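Local structure of D-alanyl-D-alanine carboxypeptidase (Streptococcus pneumoniae R6, 1XP4) at residues 64-69 with 91-96; 74-79 with 105-110; 82-87 with 196-201. The protein probably removes the C-terminal D-alanine from peptide precursors of the cell wall, acting as a serine-type D-Ala-D-Ala carboxypeptidase in peptidoglycan synthesis. All coordinates share one frame; numbering follows the deposited sequence.

Interaction 1. Residues 64-69 with 91-96; sequences TPVDIS and YTVEEL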
ATOM      1  N   THR A  64       5.201  -9.590  22.067  1.00 19.79           N
ATOM      2  CA  THR A  64       6.514 -10.214  22.160  1.00 19.68           C
ATOM      3  C   THR A  64       7.623  -9.200  22.443  1.00 19.50           C
ATOM      4  O   THR A  64       7.787  -8.218  21.717  1.00 17.62           O
ATOM      5  CB  THR A  64       6.882 -10.967  20.848  1.00 22.13           C
ATOM      6  OG1 THR A  64       5.911 -11.989  20.582  1.00 23.34           O
ATOM      7  CG2 THR A  64       8.272 -11.600  20.963  1.00 19.74           C
ATOM      8  N   PRO A  65       8.385  -9.417  23.525  1.00 20.26           N
ATOM      9  CA  PRO A  65       9.494  -8.537  23.912  1.00 20.28           C
ATOM     10  C   PRO A  65      10.615  -8.645  22.876  1.00 18.61           C
ATOM     11  O   PRO A  65      10.981  -9.750  22.464  1.00 20.40           O
ATOM     12  CB  PRO A  65       9.921  -9.100  25.264  1.00 19.21           C
ATOM     13  CG  PRO A  65       8.644  -9.620  25.818  1.00 21.31           C
ATOM     14  CD  PRO A  65       8.029 -10.320  24.631  1.00 20.43           C
ATOM     15  N   VAL A  66      11.155  -7.505  22.457  1.00 16.23           N
ATOM     16  CA  VAL A  66      12.233  -7.497  21.472  1.00 14.96           C
ATOM     17  C   VAL A  66      13.444  -6.742  22.005  1.00 14.45           C
ATOM     18  O   VAL A  66      13.346  -5.565  22.355  1.00 12.91           O
ATOM     19  CB  VAL A  66      11.792  -6.833  20.138  1.00 14.57           C
ATOM     20  CG1 VAL A  66      12.936  -6.858  19.142  1.00 13.09           C
ATOM     21  CG2 VAL A  66      10.601  -7.565  19.553  1.00 17.31           C
ATOM     22  N   ASP A  67      14.579  -7.437  22.069  1.00 13.22           N
ATOM     23  CA  ASP A  67      15.836  -6.855  22.542  1.00 12.37           C
ATOM     24  C   ASP A  67      16.346  -5.850  21.523  1.00 11.39           C
ATOM     25  O   ASP A  67      16.076  -5.957  20.330  1.00 10.77           O
ATOM     26  CB  ASP A  67      16.888  -7.955  22.753  1.00 13.64           C
ATOM     27  CG  ASP A  67      18.285  -7.404  23.020  1.00 15.20           C
ATOM     28  OD1 ASP A  67      18.513  -6.785  24.083  1.00 16.36           O
ATOM     29  OD2 ASP A  67      19.164  -7.597  22.156  1.00 18.14           O
ATOM     30  N   ILE A  68      17.099  -4.875  22.002  1.00 12.39           N
ATOM     31  CA  ILE A  68      17.640  -3.850  21.136  1.00 12.29           C
ATOM     32  C   ILE A  68      19.164  -3.848  21.235  1.00 11.26           C
ATOM     33  O   ILE A  68      19.736  -3.227  22.112  1.00 14.29           O
ATOM     34  CB  ILE A  68      16.993  -2.507  21.515  1.00 10.00           C
ATOM     35  CG1 ILE A  68      15.507  -2.599  21.155  1.00 11.36           C
ATOM     36  CG2 ILE A  68      17.649  -1.353  20.786  1.00 11.06           C
ATOM     37  CD1 ILE A  68      14.679  -1.442  21.588  1.00 17.34           C
ATOM     38  N   SER A  69      19.806  -4.567  20.318  1.00 12.58           N
ATOM     39  CA  SER A  69      21.264  -4.708  20.299  1.00 15.03           C
ATOM     40  C   SER A  69      22.070  -3.426  20.133  1.00 14.03           C
ATOM     41  O   SER A  69      21.524  -2.364  19.836  1.00 12.64           O
ATOM     42  CB  SER A  69      21.690  -5.712  19.217  1.00 13.38           C
ATOM     43  OG  SER A  69      21.305  -5.276  17.929  1.00 11.29           O
ATOM     44  N   TYR A  91      11.673  -3.715  23.847  1.00 13.95           N
ATOM     45  CA  TYR A  91      10.323  -3.249  23.660  1.00 14.29           C
ATOM     46  C   TYR A  91       9.469  -4.246  22.912  1.00 16.03           C
ATOM     47  O   TYR A  91       9.968  -5.183  22.301  1.00 20.25           O
ATOM     48  CB  TYR A  91      10.321  -1.908  22.924  1.00 13.13           C
ATOM     49  CG  TYR A  91      10.993  -0.800  23.698  1.00 12.24           C
ATOM     50  CD1 TYR A  91      12.382  -0.645  23.666  1.00 12.32           C
ATOM     51  CD2 TYR A  91      10.250   0.051  24.525  1.00 10.18           C
ATOM     52  CE1 TYR A  91      13.020   0.319  24.445  1.00 12.03           C
ATOM     53  CE2 TYR A  91      10.877   1.021  25.305  1.00 10.66           C
ATOM     54  CZ  TYR A  91      12.262   1.144  25.263  1.00 10.91           C
ATOM     55  OH  TYR A  91      12.892   2.061  26.063  1.00  7.37           O
ATOM     56  N   THR A  92       8.168  -4.015  22.980  1.00 15.47           N
ATOM     57  CA  THR A  92       7.167  -4.844  22.342  1.00 14.30           C
ATOM     58  C   THR A  92       7.161  -4.701  20.819  1.00 13.65           C
ATOM     59  O   THR A  92       7.505  -3.644  20.280  1.00 14.05           O
ATOM     60  CB  THR A  92       5.777  -4.476  22.917  1.00 13.75           C
ATOM     61  OG1 THR A  92       5.483  -5.340  24.017  1.00 15.99           O
ATOM     62  CG2 THR A  92       4.698  -4.590  21.878  1.00 14.30           C
ATOM     63  N   VAL A  93       6.786  -5.777  20.135  1.00 11.98           N
ATOM     64  CA  VAL A  93       6.692  -5.769  18.683  1.00 11.92           C
ATOM     65  C   VAL A  93       5.747  -4.629  18.302  1.00 14.35           C
ATOM     66  O   VAL A  93       6.059  -3.804  17.447  1.00 15.37           O
ATOM     67  CB  VAL A  93       6.104  -7.105  18.148  1.00  9.88           C
ATOM     68  CG1 VAL A  93       5.587  -6.925  16.726  1.00  7.78           C
ATOM     69  CG2 VAL A  93       7.165  -8.192  18.176  1.00  7.44           C
ATOM     70  N   GLU A  94       4.587  -4.598  18.949  1.00 15.89           N
ATOM     71  CA  GLU A  94       3.595  -3.567  18.697  1.00 17.82           C
ATOM     72  C   GLU A  94       4.198  -2.195  18.967  1.00 18.16           C
ATOM     73  O   GLU A  94       3.932  -1.233  18.248  1.00 21.32           O
ATOM     74  CB  GLU A  94       2.365  -3.787  19.589  1.00 18.68           C
ATOM     75  CG  GLU A  94       1.256  -2.746  19.421  1.00 23.82           C
ATOM     76  CD  GLU A  94       0.001  -3.067  20.231  1.00 27.17           C
ATOM     77  OE1 GLU A  94       0.101  -3.202  21.469  1.00 30.71           O
ATOM     78  OE2 GLU A  94      -1.091  -3.182  19.632  1.00 29.35           O
ATOM     79  N   GLU A  95       5.020  -2.099  20.001  1.00 17.02           N
ATOM     80  CA  GLU A  95       5.626  -0.822  20.327  1.00 18.85           C
ATOM     81  C   GLU A  95       6.561  -0.354  19.218  1.00 18.25           C
ATOM     82  O   GLU A  95       6.510   0.807  18.799  1.00 16.46           O
ATOM     83  CB  GLU A  95       6.363  -0.918  21.665  1.00 20.19           C
ATOM     84  CG  GLU A  95       5.431  -1.262  22.814  1.00 22.21           C
ATOM     85  CD  GLU A  95       6.081  -1.115  24.173  1.00 26.29           C
ATOM     86  OE1 GLU A  95       7.056  -1.852  24.456  1.00 21.79           O
ATOM     87  OE2 GLU A  95       5.608  -0.259  24.958  1.00 26.08           O
ATOM     88  N   LEU A  96       7.406  -1.257  18.734  1.00 17.31           N
ATOM     89  CA  LEU A  96       8.333  -0.917  17.662  1.00 17.26           C
ATOM     90  C   LEU A  96       7.572  -0.635  16.371  1.00 17.71           C
ATOM     91  O   LEU A  96       7.902   0.288  15.625  1.00 18.53           O
ATOM     92  CB  LEU A  96       9.327  -2.052  17.449  1.00 15.20           C
ATOM     93  CG  LEU A  96      10.221  -2.332  18.654  1.00 13.45           C
ATOM     94  CD1 LEU A  96      11.096  -3.538  18.363  1.00 13.44           C
ATOM     95  CD2 LEU A  96      11.067  -1.099  18.964  1.00 15.20           C
TER

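Interaction 2. Residues 74-79 with 105-110; sequences QLTTNS and ANSAAI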
ATOM      1  N   GLN A  74      22.918   2.087  19.655  1.00 21.56           N
ATOM      2  CA  GLN A  74      23.851   3.199  19.520  1.00 26.69           C
ATOM      3  C   GLN A  74      23.382   4.173  18.464  1.00 25.82           C
ATOM      4  O   GLN A  74      23.559   5.380  18.595  1.00 27.35           O
ATOM      5  CB  GLN A  74      25.240   2.693  19.139  1.00 32.45           C
ATOM      6  CG  GLN A  74      26.070   2.174  20.298  1.00 41.36           C
ATOM      7  CD  GLN A  74      26.933   0.996  19.889  1.00 46.93           C
ATOM      8  OE1 GLN A  74      27.269   0.835  18.708  1.00 50.86           O
ATOM      9  NE2 GLN A  74      27.303   0.166  20.863  1.00 47.18           N
ATOM     10  N   LEU A  75      22.786   3.639  17.412  1.00 24.26           N
ATOM     11  CA  LEU A  75      22.308   4.465  16.322  1.00 26.20           C
ATOM     12  C   LEU A  75      21.380   5.575  16.805  1.00 29.77           C
ATOM     13  O   LEU A  75      21.084   6.514  16.066  1.00 31.07           O
ATOM     14  CB  LEU A  75      21.581   3.592  15.298  1.00 22.52           C
ATOM     15  CG  LEU A  75      21.108   4.252  14.007  1.00 19.14           C
ATOM     16  CD1 LEU A  75      22.292   4.862  13.288  1.00 17.53           C
ATOM     17  CD2 LEU A  75      20.434   3.222  13.131  1.00 19.06           C
ATOM     18  N   THR A  76      20.936   5.489  18.051  1.00 32.82           N
ATOM     19  CA  THR A  76      20.016   6.493  18.552  1.00 39.06           C
ATOM     20  C   THR A  76      20.601   7.581  19.435  1.00 44.98           C
ATOM     21  O   THR A  76      19.947   8.597  19.658  1.00 48.12           O
ATOM     22  CB  THR A  76      18.872   5.838  19.302  1.00 36.19           C
ATOM     23  OG1 THR A  76      19.348   5.330  20.554  1.00 34.78           O
ATOM     24  CG2 THR A  76      18.322   4.698  18.480  1.00 37.07           C
ATOM     25  N   THR A  77      21.814   7.385  19.947  1.00 51.12           N
ATOM     26  CA  THR A  77      22.425   8.403  20.795  1.00 55.80           C
ATOM     27  C   THR A  77      23.028   9.497  19.935  1.00 59.85           C
ATOM     28  O   THR A  77      22.972  10.675  20.287  1.00 62.02           O
ATOM     29  CB  THR A  77      23.501   7.813  21.714  1.00 56.72           C
ATOM     30  OG1 THR A  77      24.426   7.039  20.940  1.00 55.64           O
ATOM     31  CG2 THR A  77      22.851   6.942  22.789  1.00 58.20           C
ATOM     32  N   ASN A  78      23.620   9.119  18.811  1.00 64.14           N
ATOM     33  CA  ASN A  78      24.151  10.131  17.919  1.00 69.92           C
ATOM     34  C   ASN A  78      24.188   9.721  16.466  1.00 70.96           C
ATOM     35  O   ASN A  78      25.222   9.320  15.927  1.00 72.18           O
ATOM     36  CB  ASN A  78      25.542  10.612  18.330  1.00 73.63           C
ATOM     37  CG  ASN A  78      26.120  11.596  17.319  1.00 76.38           C
ATOM     38  OD1 ASN A  78      27.080  11.287  16.612  1.00 77.40           O
ATOM     39  ND2 ASN A  78      25.508  12.777  17.225  1.00 76.53           N
ATOM     40  N   SER A  79      23.026   9.827  15.847  1.00 70.62           N
ATOM     41  CA  SER A  79      22.845   9.541  14.445  1.00 70.89           C
ATOM     42  C   SER A  79      21.649  10.409  14.164  1.00 71.43           C
ATOM     43  O   SER A  79      20.572  10.188  14.715  1.00 72.40           O
ATOM     44  CB  SER A  79      22.510   8.066  14.209  1.00 70.78           C
ATOM     45  OG  SER A  79      23.663   7.254  14.327  1.00 71.83           O
ATOM     46  N   ALA A 105      11.075   5.690  13.355  1.00 20.04           N
ATOM     47  CA  ALA A 105      12.237   5.332  14.172  1.00 18.42           C
ATOM     48  C   ALA A 105      13.011   4.195  13.500  1.00 17.88           C
ATOM     49  O   ALA A 105      12.479   3.093  13.321  1.00 18.70           O
ATOM     50  CB  ALA A 105      11.782   4.898  15.556  1.00 16.64           C
ATOM     51  N   ASN A 106      14.265   4.452  13.139  1.00 15.69           N
ATOM     52  CA  ASN A 106      15.079   3.435  12.471  1.00 14.19           C
ATOM     53  C   ASN A 106      15.476   2.266  13.375  1.00 12.70           C
ATOM     54  O   ASN A 106      15.540   1.121  12.921  1.00  9.15           O
ATOM     55  CB  ASN A 106      16.330   4.072  11.857  1.00 12.68           C
ATOM     56  CG  ASN A 106      15.995   5.080  10.768  1.00 11.26           C
ATOM     57  OD1 ASN A 106      15.343   4.741   9.778  1.00 11.42           O
ATOM     58  ND2 ASN A 106      16.438   6.323  10.945  1.00  6.39           N
ATOM     59  N   SER A 107      15.745   2.543  14.646  1.00 11.58           N
ATOM     60  CA  SER A 107      16.104   1.471  15.560  1.00 11.94           C
ATOM     61  C   SER A 107      14.911   0.563  15.792  1.00 12.26           C
ATOM     62  O   SER A 107      15.070  -0.602  16.146  1.00 12.65           O
ATOM     63  CB  SER A 107      16.614   2.034  16.873  1.00 14.74           C
ATOM     64  OG  SER A 107      17.922   2.547  16.681  1.00 22.37           O
ATOM     65  N   ALA A 108      13.713   1.095  15.586  1.00 12.30           N
ATOM     66  CA  ALA A 108      12.508   0.288  15.718  1.00 14.33           C
ATOM     67  C   ALA A 108      12.519  -0.716  14.552  1.00 14.61           C
ATOM     68  O   ALA A 108      12.316  -1.915  14.741  1.00 14.88           O
ATOM     69  CB  ALA A 108      11.270   1.171  15.634  1.00 12.42           C
ATOM     70  N   ALA A 109      12.776  -0.211  13.347  1.00 12.21           N
ATOM     71  CA  ALA A 109      12.821  -1.051  12.156  1.00 12.73           C
ATOM     72  C   ALA A 109      13.888  -2.131  12.280  1.00 13.09           C
ATOM     73  O   ALA A 109      13.597  -3.323  12.142  1.00 14.48           O
ATOM     74  CB  ALA A 109      13.094  -0.200  10.914  1.00 10.81           C
ATOM     75  N   ILE A 110      15.122  -1.709  12.534  1.00 10.62           N
ATOM     76  CA  ILE A 110      16.228  -2.642  12.661  1.00  9.87           C
ATOM     77  C   ILE A 110      15.918  -3.709  13.699  1.00 11.87           C
ATOM     78  O   ILE A 110      16.027  -4.907  13.424  1.00 11.30           O
ATOM     79  CB  ILE A 110      17.528  -1.915  13.054  1.00 10.01           C
ATOM     80  CG1 ILE A 110      17.886  -0.883  11.980  1.00  9.02           C
ATOM     81  CG2 ILE A 110      18.657  -2.917  13.219  1.00  6.04           C
ATOM     82  CD1 ILE A 110      19.126  -0.073  12.287  1.00  7.90           C
TER

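Interaction 3. Residues 82-87 with 196-201; sequences SNIPME and STFAGM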
ATOM      1  N   SER A  82      16.016   9.824  12.334  1.00 51.09           N
ATOM      2  CA  SER A  82      14.794   9.900  13.116  1.00 46.54           C
ATOM      3  C   SER A  82      14.634   8.668  13.998  1.00 42.92           C
ATOM      4  O   SER A  82      14.467   7.545  13.519  1.00 43.50           O
ATOM      5  CB  SER A  82      13.579  10.093  12.199  1.00 46.41           C
ATOM      6  OG  SER A  82      13.672   9.300  11.032  1.00 46.39           O
ATOM      7  N   ASN A  83      14.722   8.900  15.300  1.00 37.22           N
ATOM      8  CA  ASN A  83      14.602   7.847  16.288  1.00 32.85           C
ATOM      9  C   ASN A  83      13.984   8.412  17.553  1.00 32.57           C
ATOM     10  O   ASN A  83      13.612   9.585  17.613  1.00 34.98           O
ATOM     11  CB  ASN A  83      15.974   7.271  16.631  1.00 29.90           C
ATOM     12  CG  ASN A  83      16.243   5.945  15.953  1.00 27.80           C
ATOM     13  OD1 ASN A  83      15.415   5.033  15.989  1.00 24.74           O
ATOM     14  ND2 ASN A  83      17.418   5.824  15.345  1.00 25.63           N
ATOM     15  N   ILE A  84      13.888   7.561  18.565  1.00 29.42           N
ATOM     16  CA  ILE A  84      13.322   7.939  19.847  1.00 25.77           C
ATOM     17  C   ILE A  84      14.123   7.196  20.908  1.00 24.49           C
ATOM     18  O   ILE A  84      14.711   6.152  20.635  1.00 24.48           O
ATOM     19  CB  ILE A  84      11.830   7.537  19.934  1.00 24.97           C
ATOM     20  CG1 ILE A  84      11.686   6.019  19.820  1.00 25.37           C
ATOM     21  CG2 ILE A  84      11.051   8.193  18.811  1.00 24.18           C
ATOM     22  CD1 ILE A  84      10.257   5.539  19.845  1.00 23.98           C
ATOM     23  N   PRO A  85      14.168   7.730  22.133  1.00 22.74           N
ATOM     24  CA  PRO A  85      14.922   7.071  23.200  1.00 22.15           C
ATOM     25  C   PRO A  85      14.484   5.626  23.396  1.00 23.96           C
ATOM     26  O   PRO A  85      13.290   5.338  23.401  1.00 26.51           O
ATOM     27  CB  PRO A  85      14.611   7.934  24.415  1.00 21.66           C
ATOM     28  CG  PRO A  85      14.385   9.297  23.813  1.00 17.60           C
ATOM     29  CD  PRO A  85      13.549   8.978  22.614  1.00 20.05           C
HETATM   30  N   MSE A  86      15.450   4.721  23.548  1.00 24.00           N
HETATM   31  CA  MSE A  86      15.167   3.301  23.768  1.00 22.13           C
HETATM   32  C   MSE A  86      16.121   2.766  24.819  1.00 23.34           C
HETATM   33  O   MSE A  86      16.642   1.660  24.702  1.00 24.97           O
HETATM   34  CB  MSE A  86      15.346   2.515  22.475  1.00 19.15           C
HETATM   35  CG  MSE A  86      14.221   2.707  21.497  1.00 20.92           C
HETATM   36 SE   MSE A  86      14.509   1.739  19.864  1.00 19.58          SE
HETATM   37  CE  MSE A  86      13.178   2.637  18.788  1.00 18.48           C
ATOM     38  N   GLU A  87      16.331   3.564  25.855  1.00 25.41           N
ATOM     39  CA  GLU A  87      17.254   3.218  26.926  1.00 25.65           C
ATOM     40  C   GLU A  87      16.948   1.945  27.688  1.00 22.81           C
ATOM     41  O   GLU A  87      17.776   1.474  28.453  1.00 23.13           O
ATOM     42  CB  GLU A  87      17.384   4.398  27.893  1.00 27.20           C
ATOM     43  CG  GLU A  87      18.179   5.571  27.315  1.00 27.52           C
ATOM     44  CD  GLU A  87      19.547   5.140  26.797  1.00 30.88           C
ATOM     45  OE1 GLU A  87      20.240   4.403  27.534  1.00 32.45           O
ATOM     46  OE2 GLU A  87      19.928   5.533  25.668  1.00 28.65           O
ATOM     47  N   SER A 196       0.853   8.692  19.298  1.00 20.83           N
ATOM     48  CA  SER A 196       0.625   7.474  20.052  1.00 21.88           C
ATOM     49  C   SER A 196       1.594   7.436  21.217  1.00 22.17           C
ATOM     50  O   SER A 196       2.318   8.402  21.462  1.00 22.14           O
ATOM     51  CB  SER A 196       0.832   6.261  19.140  1.00 22.69           C
ATOM     52  OG  SER A 196       0.738   5.050  19.863  1.00 25.48           O
ATOM     53  N   THR A 197       1.613   6.321  21.935  1.00 22.47           N
ATOM     54  CA  THR A 197       2.500   6.197  23.077  1.00 25.34           C
ATOM     55  C   THR A 197       3.509   5.087  22.850  1.00 26.11           C
ATOM     56  O   THR A 197       3.170   4.030  22.324  1.00 28.60           O
ATOM     57  CB  THR A 197       1.722   5.880  24.367  1.00 25.06           C
ATOM     58  OG1 THR A 197       0.365   6.328  24.245  1.00 26.13           O
ATOM     59  CG2 THR A 197       2.367   6.582  25.536  1.00 24.59           C
ATOM     60  N   PHE A 198       4.752   5.337  23.246  1.00 25.36           N
ATOM     61  CA  PHE A 198       5.809   4.348  23.098  1.00 23.84           C
ATOM     62  C   PHE A 198       6.408   4.078  24.465  1.00 25.67           C
ATOM     63  O   PHE A 198       7.312   4.786  24.911  1.00 25.04           O
ATOM     64  CB  PHE A 198       6.907   4.849  22.165  1.00 20.35           C
ATOM     65  CG  PHE A 198       8.006   3.852  21.946  1.00 18.55           C
ATOM     66  CD1 PHE A 198       7.779   2.707  21.185  1.00 17.06           C
ATOM     67  CD2 PHE A 198       9.261   4.044  22.512  1.00 16.10           C
ATOM     68  CE1 PHE A 198       8.785   1.766  20.989  1.00 16.23           C
ATOM     69  CE2 PHE A 198      10.277   3.111  22.324  1.00 18.33           C
ATOM     70  CZ  PHE A 198      10.037   1.965  21.556  1.00 17.71           C
ATOM     71  N   ALA A 199       5.893   3.054  25.129  1.00 27.14           N
ATOM     72  CA  ALA A 199       6.382   2.693  26.447  1.00 28.75           C
ATOM     73  C   ALA A 199       6.425   3.908  27.368  1.00 30.20           C
ATOM     74  O   ALA A 199       7.423   4.134  28.052  1.00 30.49           O
ATOM     75  CB  ALA A 199       7.768   2.075  26.334  1.00 27.48           C
ATOM     76  N   GLY A 200       5.351   4.696  27.380  1.00 29.99           N
ATOM     77  CA  GLY A 200       5.323   5.856  28.251  1.00 30.87           C
ATOM     78  C   GLY A 200       5.371   7.223  27.593  1.00 32.44           C
ATOM     79  O   GLY A 200       4.452   8.017  27.773  1.00 34.20           O
HETATM   80  N   MSE A 201       6.431   7.524  26.848  1.00 33.31           N
HETATM   81  CA  MSE A 201       6.533   8.828  26.197  1.00 33.37           C
HETATM   82  C   MSE A 201       5.594   8.893  24.998  1.00 31.35           C
HETATM   83  O   MSE A 201       5.122   7.864  24.508  1.00 33.01           O
HETATM   84  CB  MSE A 201       7.965   9.097  25.735  1.00 37.20           C
HETATM   85  CG  MSE A 201       8.363   8.312  24.504  1.00 44.99           C
HETATM   86 SE   MSE A 201      10.082   8.837  23.827  1.00 55.25          SE
HETATM   87  CE  MSE A 201       9.595  10.516  23.014  1.00 53.66           C
TER

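Interaction 1. Residues 64-69 with 91-96
Val66 and Tyr91 face each other as an antiparallel hydrogen-bonded pair: Val66 N donates to Tyr91 O at 2.6 Å, and Tyr91 N returns a bond to Val66 O at 2.9 Å. Neighbouring Pro65 and Thr92 form the non-hydrogen-bonded pair, their CA atoms 4.6 Å apart, so proline's lack of an N-H costs this pairing no bond. Beyond it the pairing frays, with Val93 N making a weak bond to Thr64 O.

The side chains of Val66 and Tyr91 share one sheet face. CG1 of Val66 lies anti to the backbone N (chi1 -179°), which sets CG2 beside that N and against Val93 CG2 at 3.8 Å. Val66 CB meets Leu96 CD1 at 3.8 Å. Ile68 CD1 comes to the edge of the Tyr91 ring, near its plane, with a modelled separation too short to trust.

One shell out, Glu95 folds back so that OE1 takes the N-H of Thr92 on its anti lone pair, 2.8 Å and nearly straight at 172°. The N3 side chain thus bonds the N-cap N-H, as in one half of a capping box, while the Thr92 hydroxyl returns no capping bond. Tyr91 OH is tied to Ala88 N, and Leu96 continues onto Ala111 and Leu112 of helix 106-117. The contact is a two-stranded antiparallel ribbon running directly into helix 93-103, within the helical part of a penicillin-binding, beta-lactamase-like fold.

Interaction 2. Residues 74-79 with 105-110
Leu75 reaches helix 106-117 through one methyl: its CD2 lies 3.6 Å from Ile110 CD1, the two side chains crossing at about a right angle. In Leu75, chi1 of -175° sends CG toward the helix, opposite the backbone N, and chi2 of 58° turns CD2, rather than CD1, onto Ile110. Ile110 is extended beyond CG1 and offers its terminal carbon. Asn106 lies farther off, with its CB 4.4 Å from the same Leu75 CD2.

One turn before Ile110, Ser107 OG sits 4.0 Å from Leu75 CB. The hydroxyl is placed opposite its own carbonyl carbon, and from there it is hydrogen-bonded to Pro72 O of helix 70-74, which ties that helix to helix 106-117 beside the methyl contact.

Asn106 belongs to the sequence Ser104-Ala105-Asn106, consistent with the SxN motif of serine penicillin-binding enzymes. Its OD1 is hydrogen-bonded to Lys44 NZ, Lys44 being the predicted proton acceptor, and Ser104 is likewise predicted to be an active-site residue. At their nearest atoms, the Asn106 side chain is about 4 Å from that of Ser41, the predicted acyl-ester serine.

On the loop side, Thr76 OG1 stands between the backbone N and the carbonyl carbon (chi1 72°), bonded to Tyr73 O, which puts CG2 beside the N on the Ser107 side. The modelled approach of Thr76 CG2 to Ser107 OG is a clash and its length is doubtful. Thr77 N bonds Gln74 O at 3.0 Å. At the start of helix 106-117, Ser107 N is hydrogen-bonded to Asn83 OD1. Ile110 also rests on Tyr71 and Pro72.

Interaction 3. Residues 82-87 with 196-201
Phe198 N donates to Met201 O at 2.8 Å, fixing the pair of residues that lean on Ile84 and Pro85. The bond closes a beta hairpin, strands 195-198 and 201-204 joined by Ala199 and Gly200; the return bond, Met201 N to Phe198 O, is weak. In this S11-family domain the hairpin packs against the loop that runs from helix 70-74 to strand 90-92, without any hydrogen bond between the two segments.

The centre of the contact is the Phe198 ring. Its CG stands opposite the backbone N (chi1 -178°), and the ring is thereby directed at the loop. Ile84 CD1 lies over one face, 3.5 Å from the centroid and 22° off the normal, a CH-pi contact displaced toward the rim. Ile84 has CG1 wedged between its backbone N and carbonyl carbon (chi1 62°) and is extended beyond it, which lets the terminal methyl reach the ring.

Two further residues of the loop meet the same ring at CE2. Pro85 O approaches at the edge, near the ring plane, 3.9 Å from Phe198 CE2. Met86, a selenomethionine, brings CG to 4.0 Å from that carbon, obliquely to the ring, while its side chain also packs on Ser107 and Ala108 of helix 106-117. The ring also stacks with Tyr91 and touches Ala99 and Ile203, so the hairpin's ring is packed by the loop, by Tyr91 of strand 90-92 and by helix 93-103.

The side chains of Met201, also a selenomethionine, and Pro85 cross at about a right angle, with SE of Met201 3.7 Å from Pro85 CD.

From the N terminus, residues 64-69 come first and pair with 91-96, so interaction 1 closes a loop of 21 residues containing helix 70-74. Two segments inside that loop reach outside it: 74-79 meets 105-110 in interaction 2, with 25 residues between, and 82-87 meets 196-201 in interaction 3, which spans 108 residues. None is enclosed by another; every pair of contacts crosses along the chain. They also touch in space, their centres 11 to 13 Å apart: Leu96 O packs on Ala108 CB, Glu95 O on Phe198 CE1, and Asn106 N probably bonds Ser82 O. Together they join the two-stranded ribbon, helices 93-103 and 106-117, the loop after helix 70-74 and the hairpin 195-204.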